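PDB 5E2G: beta-lactamase from Burkholderia cenocepacia, which probably hydrolyses beta-lactams to substituted beta-amino acids, as a class C beta-lactamase, and may act as a D-alanine carboxypeptidase. Local coordinates for residues M44-L57 / V189-Y201. Numbering follows the deposited sequence.
Sequences MSKQTGKPVTGDTL and VPAARMADYAQGY
With its CG beside the backbone N and anti to the carbonyl carbon (chi1 -66°), Tyr201 carries its ring against the backbone of Ser45 and Lys46, while Lys50, extended at first and then bent at chi3 (66°), brings its ammonium to Ala195. The phenol oxygen is met by a backbone amide: Lys46 N donates to Tyr201 OH over 2.6 Å. Lys46 CD lies over one face of that ring, whereas Met44 O and Ser45 CA sit at its edge; the loop thus meets the ring over a face and at an edge. Lys50 NZ donates to Ala195 O at 2.8 Å.

Along 196-199 the two chains are joined through their backbones. Gln199 N binds Met44 O at 2.9 Å. Leu57 and Tyr197 form a single beta bridge, in which Leu57 N reaches Asp196 O at 2.7 Å from above the carbonyl plane and Ala198 N returns a bond to Leu57 O. The selenomethionine methyl of Met44 rests against Asp196 O, CE to O 3.3 Å, beside the bridge. The end of the Leu57 side chain, CD1, meets Val189 CG1 tip to tip at 3.8 Å. A water donates to Asp55 O; its link to Asp196 OD2, which would bridge the segments, is short and doubtful in detail.

Beyond the bridge, Tyr197 OH hydrogen-bonds Arg223 and Glu59. The contact illustrates how one isolated beta bridge, flanked by side-chain-to-backbone bonds, can fasten segments far apart in sequence: here the connection between strands 35-42 and 58-59 is tied to the approach to strand 200-201, at the periphery of the serine beta-lactamase fold.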
HETATM    1  N   MSE A  44       0.488  21.868   6.025  1.00 32.87           N
HETATM    2  CA  MSE A  44       0.194  21.241   4.736  1.00 31.33           C
HETATM    3  C   MSE A  44       1.069  21.738   3.603  1.00 30.96           C
HETATM    4  O   MSE A  44       1.300  21.013   2.632  1.00 28.64           O
HETATM    5  CB  MSE A  44      -1.259  21.499   4.337  1.00 35.35           C
HETATM    6  CG  MSE A  44      -2.303  20.933   5.264  1.00 38.74           C
HETATM    7 SE   MSE A  44      -4.097  21.298   4.594  0.83 40.77          SE
HETATM    8  CE  MSE A  44      -3.800  20.971   2.700  1.00 36.54           C
ATOM      9  N   SER A  45       1.518  22.990   3.715  1.00 29.91           N
ATOM     10  CA  SER A  45       2.198  23.677   2.622  1.00 36.12           C
ATOM     11  C   SER A  45       3.036  24.818   3.178  1.00 40.10           C
ATOM     12  O   SER A  45       2.510  25.688   3.876  1.00 42.60           O
ATOM     13  CB  SER A  45       1.187  24.214   1.606  1.00 38.74           C
ATOM     14  OG  SER A  45       1.816  25.058   0.659  1.00 43.50           O
ATOM     15  N   LYS A  46       4.330  24.823   2.845  1.00 42.35           N
ATOM     16  CA  LYS A  46       5.247  25.851   3.333  1.00 43.53           C
ATOM     17  C   LYS A  46       4.915  27.230   2.792  1.00 46.40           C
ATOM     18  O   LYS A  46       5.298  28.236   3.398  1.00 48.63           O
ATOM     19  CB  LYS A  46       6.687  25.508   2.955  1.00 43.19           C
ATOM     20  CG  LYS A  46       7.450  24.654   3.947  1.00 44.25           C
ATOM     21  CD  LYS A  46       8.854  24.419   3.420  1.00 47.80           C
ATOM     22  CE  LYS A  46       9.686  23.601   4.376  1.00 55.12           C
ATOM     23  NZ  LYS A  46      11.098  23.491   3.910  1.00 60.00           N
ATOM     24  N   GLN A  47       4.228  27.302   1.659  1.00 49.64           N
ATOM     25  CA  GLN A  47       3.910  28.601   1.084  1.00 55.13           C
ATOM     26  C   GLN A  47       2.657  29.196   1.707  1.00 56.73           C
ATOM     27  O   GLN A  47       2.563  30.421   1.852  1.00 60.78           O
ATOM     28  CB  GLN A  47       3.750  28.476  -0.430  1.00 63.01           C
ATOM     29  CG  GLN A  47       3.364  29.759  -1.129  1.00 73.50           C
ATOM     30  CD  GLN A  47       1.885  29.807  -1.470  1.00 78.22           C
ATOM     31  OE1 GLN A  47       1.328  28.837  -1.984  1.00 76.87           O
ATOM     32  NE2 GLN A  47       1.242  30.939  -1.185  1.00 81.25           N
ATOM     33  N   THR A  48       1.704  28.354   2.104  1.00 53.54           N
ATOM     34  CA  THR A  48       0.456  28.815   2.697  1.00 51.43           C
ATOM     35  C   THR A  48       0.347  28.549   4.191  1.00 45.82           C
ATOM     36  O   THR A  48      -0.607  29.028   4.814  1.00 46.91           O
ATOM     37  CB  THR A  48      -0.746  28.164   2.006  1.00 55.63           C
ATOM     38  OG1 THR A  48      -1.067  26.935   2.670  1.00 57.89           O
ATOM     39  CG2 THR A  48      -0.425  27.876   0.554  1.00 58.57           C
ATOM     40  N   GLY A  49       1.263  27.779   4.776  1.00 39.27           N
ATOM     41  CA  GLY A  49       1.298  27.584   6.213  1.00 38.70           C
ATOM     42  C   GLY A  49       0.043  27.000   6.831  1.00 36.76           C
ATOM     43  O   GLY A  49      -0.121  27.033   8.053  1.00 39.08           O
ATOM     44  N   LYS A  50      -0.841  26.463   6.002  1.00 35.07           N
ATOM     45  CA  LYS A  50      -2.088  25.888   6.493  1.00 37.01           C
ATOM     46  C   LYS A  50      -1.809  24.594   7.259  1.00 30.87           C
ATOM     47  O   LYS A  50      -1.050  23.746   6.776  1.00 30.04           O
ATOM     48  CB  LYS A  50      -3.035  25.636   5.320  1.00 43.44           C
ATOM     49  CG  LYS A  50      -4.426  25.182   5.730  1.00 52.85           C
ATOM     50  CD  LYS A  50      -5.439  25.378   4.609  1.00 58.90           C
ATOM     51  CE  LYS A  50      -5.137  24.474   3.428  1.00 58.34           C
ATOM     52  NZ  LYS A  50      -6.171  24.581   2.361  1.00 56.93           N
ATOM     53  N   PRO A  51      -2.390  24.406   8.440  1.00 30.38           N
ATOM     54  CA  PRO A  51      -2.016  23.265   9.280  1.00 29.86           C
ATOM     55  C   PRO A  51      -2.666  21.968   8.826  1.00 31.08           C
ATOM     56  O   PRO A  51      -3.708  21.947   8.168  1.00 31.86           O
ATOM     57  CB  PRO A  51      -2.533  23.668  10.663  1.00 29.41           C
ATOM     58  CG  PRO A  51      -3.707  24.513  10.362  1.00 35.98           C
ATOM     59  CD  PRO A  51      -3.359  25.284   9.116  1.00 33.90           C
ATOM     60  N   VAL A  52      -2.023  20.867   9.212  1.00 26.03           N
ATOM     61  CA  VAL A  52      -2.575  19.552   8.943  1.00 24.73           C
ATOM     62  C   VAL A  52      -3.809  19.356   9.811  1.00 29.59           C
ATOM     63  O   VAL A  52      -3.757  19.530  11.035  1.00 29.93           O
ATOM     64  CB  VAL A  52      -1.523  18.462   9.201  1.00 25.05           C
ATOM     65  CG1 VAL A  52      -2.142  17.099   9.065  1.00 22.72           C
ATOM     66  CG2 VAL A  52      -0.351  18.606   8.247  1.00 23.67           C
ATOM     67  N   THR A  53      -4.932  19.020   9.176  1.00 30.00           N
ATOM     68  CA  THR A  53      -6.187  18.797   9.885  1.00 32.15           C
ATOM     69  C   THR A  53      -6.761  17.433   9.534  1.00 30.58           C
ATOM     70  O   THR A  53      -6.099  16.628   8.873  1.00 30.33           O
ATOM     71  CB  THR A  53      -7.212  19.888   9.555  1.00 36.97           C
ATOM     72  OG1 THR A  53      -7.437  19.929   8.139  1.00 38.33           O
ATOM     73  CG2 THR A  53      -6.732  21.251  10.030  1.00 36.74           C
ATOM     74  N   GLY A  54      -8.001  17.178   9.957  1.00 31.26           N
ATOM     75  CA  GLY A  54      -8.610  15.882   9.713  1.00 31.27           C
ATOM     76  C   GLY A  54      -8.790  15.534   8.246  1.00 28.00           C
ATOM     77  O   GLY A  54      -8.824  14.353   7.889  1.00 27.92           O
ATOM     78  N   ASP A  55      -8.902  16.535   7.380  1.00 22.49           N
ATOM     79  CA  ASP A  55      -9.233  16.299   5.982  1.00 28.09           C
ATOM     80  C   ASP A  55      -8.043  16.433   5.044  1.00 25.98           C
ATOM     81  O   ASP A  55      -8.211  16.262   3.832  1.00 24.32           O
ATOM     82  CB  ASP A  55     -10.342  17.255   5.551  1.00 33.82           C
ATOM     83  CG  ASP A  55     -11.604  17.059   6.349  1.00 40.60           C
ATOM     84  OD1 ASP A  55     -11.773  15.960   6.924  1.00 44.20           O
ATOM     85  OD2 ASP A  55     -12.425  18.001   6.402  1.00 44.53           O
ATOM     86  N   THR A  56      -6.856  16.727   5.573  1.00 21.61           N
ATOM     87  CA  THR A  56      -5.667  16.919   4.750  1.00 21.37           C
ATOM     88  C   THR A  56      -5.310  15.646   3.987  1.00 20.15           C
ATOM     89  O   THR A  56      -5.245  14.560   4.568  1.00 22.52           O
ATOM     90  CB  THR A  56      -4.506  17.341   5.644  1.00 21.82           C
ATOM     91  OG1 THR A  56      -4.785  18.628   6.197  1.00 23.09           O
ATOM     92  CG2 THR A  56      -3.198  17.379   4.859  1.00 27.97           C
ATOM     93  N   LEU A  57      -5.061  15.786   2.687  1.00 25.40           N
ATOM     94  CA  LEU A  57      -4.781  14.650   1.810  1.00 24.20           C
ATOM     95  C   LEU A  57      -3.278  14.474   1.610  1.00 24.69           C
ATOM     96  O   LEU A  57      -2.560  15.448   1.347  1.00 25.05           O
ATOM     97  CB  LEU A  57      -5.470  14.821   0.451  1.00 19.03           C
ATOM     98  CG  LEU A  57      -7.007  14.843   0.415  1.00 28.04           C
ATOM     99  CD1 LEU A  57      -7.521  15.404  -0.914  1.00 27.96           C
ATOM    100  CD2 LEU A  57      -7.597  13.457   0.662  1.00 23.64           C
ATOM    101  N   VAL A 189      -8.670  13.359  -7.336  1.00 20.70           N
ATOM    102  CA  VAL A 189      -9.121  14.282  -6.290  1.00 21.21           C
ATOM    103  C   VAL A 189     -10.100  15.285  -6.895  1.00 23.44           C
ATOM    104  O   VAL A 189      -9.772  15.930  -7.906  1.00 22.80           O
ATOM    105  CB  VAL A 189      -7.929  14.991  -5.652  1.00 21.00           C
ATOM    106  CG1 VAL A 189      -8.406  15.985  -4.599  1.00 26.10           C
ATOM    107  CG2 VAL A 189      -6.974  13.974  -5.030  1.00 21.83           C
ATOM    108  N   PRO A 190     -11.288  15.457  -6.316  1.00 27.07           N
ATOM    109  CA  PRO A 190     -12.295  16.341  -6.912  1.00 23.51           C
ATOM    110  C   PRO A 190     -11.974  17.808  -6.678  1.00 24.58           C
ATOM    111  O   PRO A 190     -11.190  18.170  -5.804  1.00 24.56           O
ATOM    112  CB  PRO A 190     -13.586  15.952  -6.185  1.00 23.45           C
ATOM    113  CG  PRO A 190     -13.275  14.715  -5.419  1.00 27.90           C
ATOM    114  CD  PRO A 190     -11.817  14.757  -5.138  1.00 27.48           C
ATOM    115  N   ALA A 191     -12.624  18.659  -7.479  1.00 30.05           N
ATOM    116  CA  ALA A 191     -12.359  20.093  -7.414  1.00 29.33           C
ATOM    117  C   ALA A 191     -12.641  20.644  -6.026  1.00 30.87           C
ATOM    118  O   ALA A 191     -11.820  21.372  -5.462  1.00 33.68           O
ATOM    119  CB  ALA A 191     -13.188  20.833  -8.459  1.00 29.97           C
ATOM    120  N   ALA A 192     -13.789  20.287  -5.446  1.00 30.98           N
ATOM    121  CA  ALA A 192     -14.101  20.749  -4.097  1.00 33.97           C
ATOM    122  C   ALA A 192     -13.085  20.285  -3.057  1.00 30.50           C
ATOM    123  O   ALA A 192     -13.092  20.807  -1.935  1.00 31.83           O
ATOM    124  CB  ALA A 192     -15.505  20.289  -3.699  1.00 35.91           C
ATOM    125  N   ARG A 193     -12.205  19.342  -3.401  1.00 28.67           N
ATOM    126  CA  ARG A 193     -11.238  18.782  -2.468  1.00 27.79           C
ATOM    127  C   ARG A 193      -9.803  19.203  -2.745  1.00 27.10           C
ATOM    128  O   ARG A 193      -8.914  18.826  -1.975  1.00 27.73           O
ATOM    129  CB  ARG A 193     -11.304  17.254  -2.485  1.00 28.74           C
ATOM    130  CG  ARG A 193     -12.639  16.685  -2.103  1.00 28.73           C
ATOM    131  CD  ARG A 193     -12.919  16.877  -0.639  1.00 32.43           C
ATOM    132  NE  ARG A 193     -14.247  16.381  -0.316  1.00 40.77           N
ATOM    133  CZ  ARG A 193     -15.353  17.097  -0.460  1.00 49.82           C
ATOM    134  NH1 ARG A 193     -15.275  18.341  -0.914  1.00 52.87           N
ATOM    135  NH2 ARG A 193     -16.532  16.577  -0.149  1.00 55.26           N
HETATM  136  N   MSE A 194      -9.537  19.941  -3.820  1.00 27.42           N
HETATM  137  CA  MSE A 194      -8.155  20.313  -4.112  1.00 27.00           C
HETATM  138  C   MSE A 194      -7.577  21.141  -2.967  1.00 29.34           C
HETATM  139  O   MSE A 194      -6.368  21.154  -2.751  1.00 31.88           O
HETATM  140  CB  MSE A 194      -8.045  21.085  -5.425  1.00 26.48           C
HETATM  141  CG  MSE A 194      -8.010  20.231  -6.682  1.00 31.95           C
HETATM  142 SE   MSE A 194      -6.642  18.817  -6.693  0.72 39.63          SE
HETATM  143  CE  MSE A 194      -5.081  19.791  -6.036  1.00 41.39           C
ATOM    144  N   ALA A 195      -8.457  21.815  -2.223  1.00 29.14           N
ATOM    145  CA  ALA A 195      -8.024  22.630  -1.094  1.00 31.04           C
ATOM    146  C   ALA A 195      -7.494  21.798   0.062  1.00 26.69           C
ATOM    147  O   ALA A 195      -6.743  22.322   0.888  1.00 27.88           O
ATOM    148  CB  ALA A 195      -9.176  23.508  -0.602  1.00 32.80           C
ATOM    149  N   ASP A 196      -7.878  20.526   0.147  1.00 24.80           N
ATOM    150  CA  ASP A 196      -7.417  19.628   1.199  1.00 24.65           C
ATOM    151  C   ASP A 196      -6.082  18.962   0.883  1.00 25.91           C
ATOM    152  O   ASP A 196      -5.498  18.340   1.774  1.00 25.33           O
ATOM    153  CB  ASP A 196      -8.460  18.531   1.457  1.00 26.88           C
ATOM    154  CG  ASP A 196      -9.817  19.083   1.861  1.00 32.87           C
ATOM    155  OD1 ASP A 196      -9.888  20.246   2.319  1.00 38.91           O
ATOM    156  OD2 ASP A 196     -10.815  18.340   1.738  1.00 32.54           O
ATOM    157  N   TYR A 197      -5.590  19.087  -0.349  1.00 27.58           N
ATOM    158  CA  TYR A 197      -4.473  18.296  -0.857  1.00 26.96           C
ATOM    159  C   TYR A 197      -3.167  18.931  -0.398  1.00 27.88           C
ATOM    160  O   TYR A 197      -2.808  20.020  -0.852  1.00 31.83           O
ATOM    161  CB  TYR A 197      -4.574  18.226  -2.379  1.00 22.16           C
ATOM    162  CG  TYR A 197      -3.727  17.197  -3.102  1.00 24.30           C
ATOM    163  CD1 TYR A 197      -2.601  16.632  -2.517  1.00 26.01           C
ATOM    164  CD2 TYR A 197      -4.055  16.808  -4.397  1.00 24.85           C
ATOM    165  CE1 TYR A 197      -1.826  15.705  -3.203  1.00 25.16           C
ATOM    166  CE2 TYR A 197      -3.292  15.887  -5.086  1.00 23.65           C
ATOM    167  CZ  TYR A 197      -2.179  15.338  -4.486  1.00 23.23           C
ATOM    168  OH  TYR A 197      -1.424  14.422  -5.177  1.00 23.73           O
ATOM    169  N   ALA A 198      -2.452  18.251   0.495  1.00 26.90           N
ATOM    170  CA  ALA A 198      -1.198  18.778   1.005  1.00 21.69           C
ATOM    171  C   ALA A 198      -0.171  18.902  -0.118  1.00 25.29           C
ATOM    172  O   ALA A 198      -0.293  18.288  -1.179  1.00 24.60           O
ATOM    173  CB  ALA A 198      -0.654  17.886   2.120  1.00 23.40           C
ATOM    174  N   GLN A 199       0.849  19.723   0.119  1.00 27.39           N
ATOM    175  CA  GLN A 199       1.952  19.868  -0.819  1.00 28.51           C
ATOM    176  C   GLN A 199       3.092  18.950  -0.399  1.00 26.06           C
ATOM    177  O   GLN A 199       3.496  18.946   0.767  1.00 23.99           O
ATOM    178  CB  GLN A 199       2.435  21.318  -0.885  1.00 34.19           C
ATOM    179  CG  GLN A 199       3.697  21.521  -1.724  1.00 40.24           C
ATOM    180  CD  GLN A 199       3.444  21.510  -3.226  1.00 45.05           C
ATOM    181  OE1 GLN A 199       4.011  20.697  -3.955  1.00 41.53           O
ATOM    182  NE2 GLN A 199       2.608  22.435  -3.696  1.00 51.89           N
ATOM    183  N   GLY A 200       3.590  18.162  -1.343  1.00 25.23           N
ATOM    184  CA  GLY A 200       4.768  17.367  -1.089  1.00 27.94           C
ATOM    185  C   GLY A 200       6.037  18.167  -1.268  1.00 31.97           C
ATOM    186  O   GLY A 200       6.050  19.234  -1.881  1.00 33.66           O
ATOM    187  N   TYR A 201       7.124  17.650  -0.703  1.00 30.71           N
ATOM    188  CA  TYR A 201       8.406  18.331  -0.771  1.00 28.87           C
ATOM    189  C   TYR A 201       9.510  17.312  -0.968  1.00 28.26           C
ATOM    190  O   TYR A 201       9.603  16.335  -0.219  1.00 29.09           O
ATOM    191  CB  TYR A 201       8.642  19.163   0.489  1.00 32.90           C
ATOM    192  CG  TYR A 201       7.659  20.302   0.573  1.00 37.23           C
ATOM    193  CD1 TYR A 201       6.506  20.204   1.343  1.00 37.78           C
ATOM    194  CD2 TYR A 201       7.860  21.464  -0.158  1.00 40.19           C
ATOM    195  CE1 TYR A 201       5.592  21.243   1.399  1.00 40.06           C
ATOM    196  CE2 TYR A 201       6.958  22.506  -0.109  1.00 40.70           C
ATOM    197  CZ  TYR A 201       5.825  22.394   0.668  1.00 41.11           C
ATOM    198  OH  TYR A 201       4.926  23.437   0.710  1.00 41.44           O
TER
HETATM  199  O   HOH W   1     -10.739  15.956   2.443  1.00 28.92           O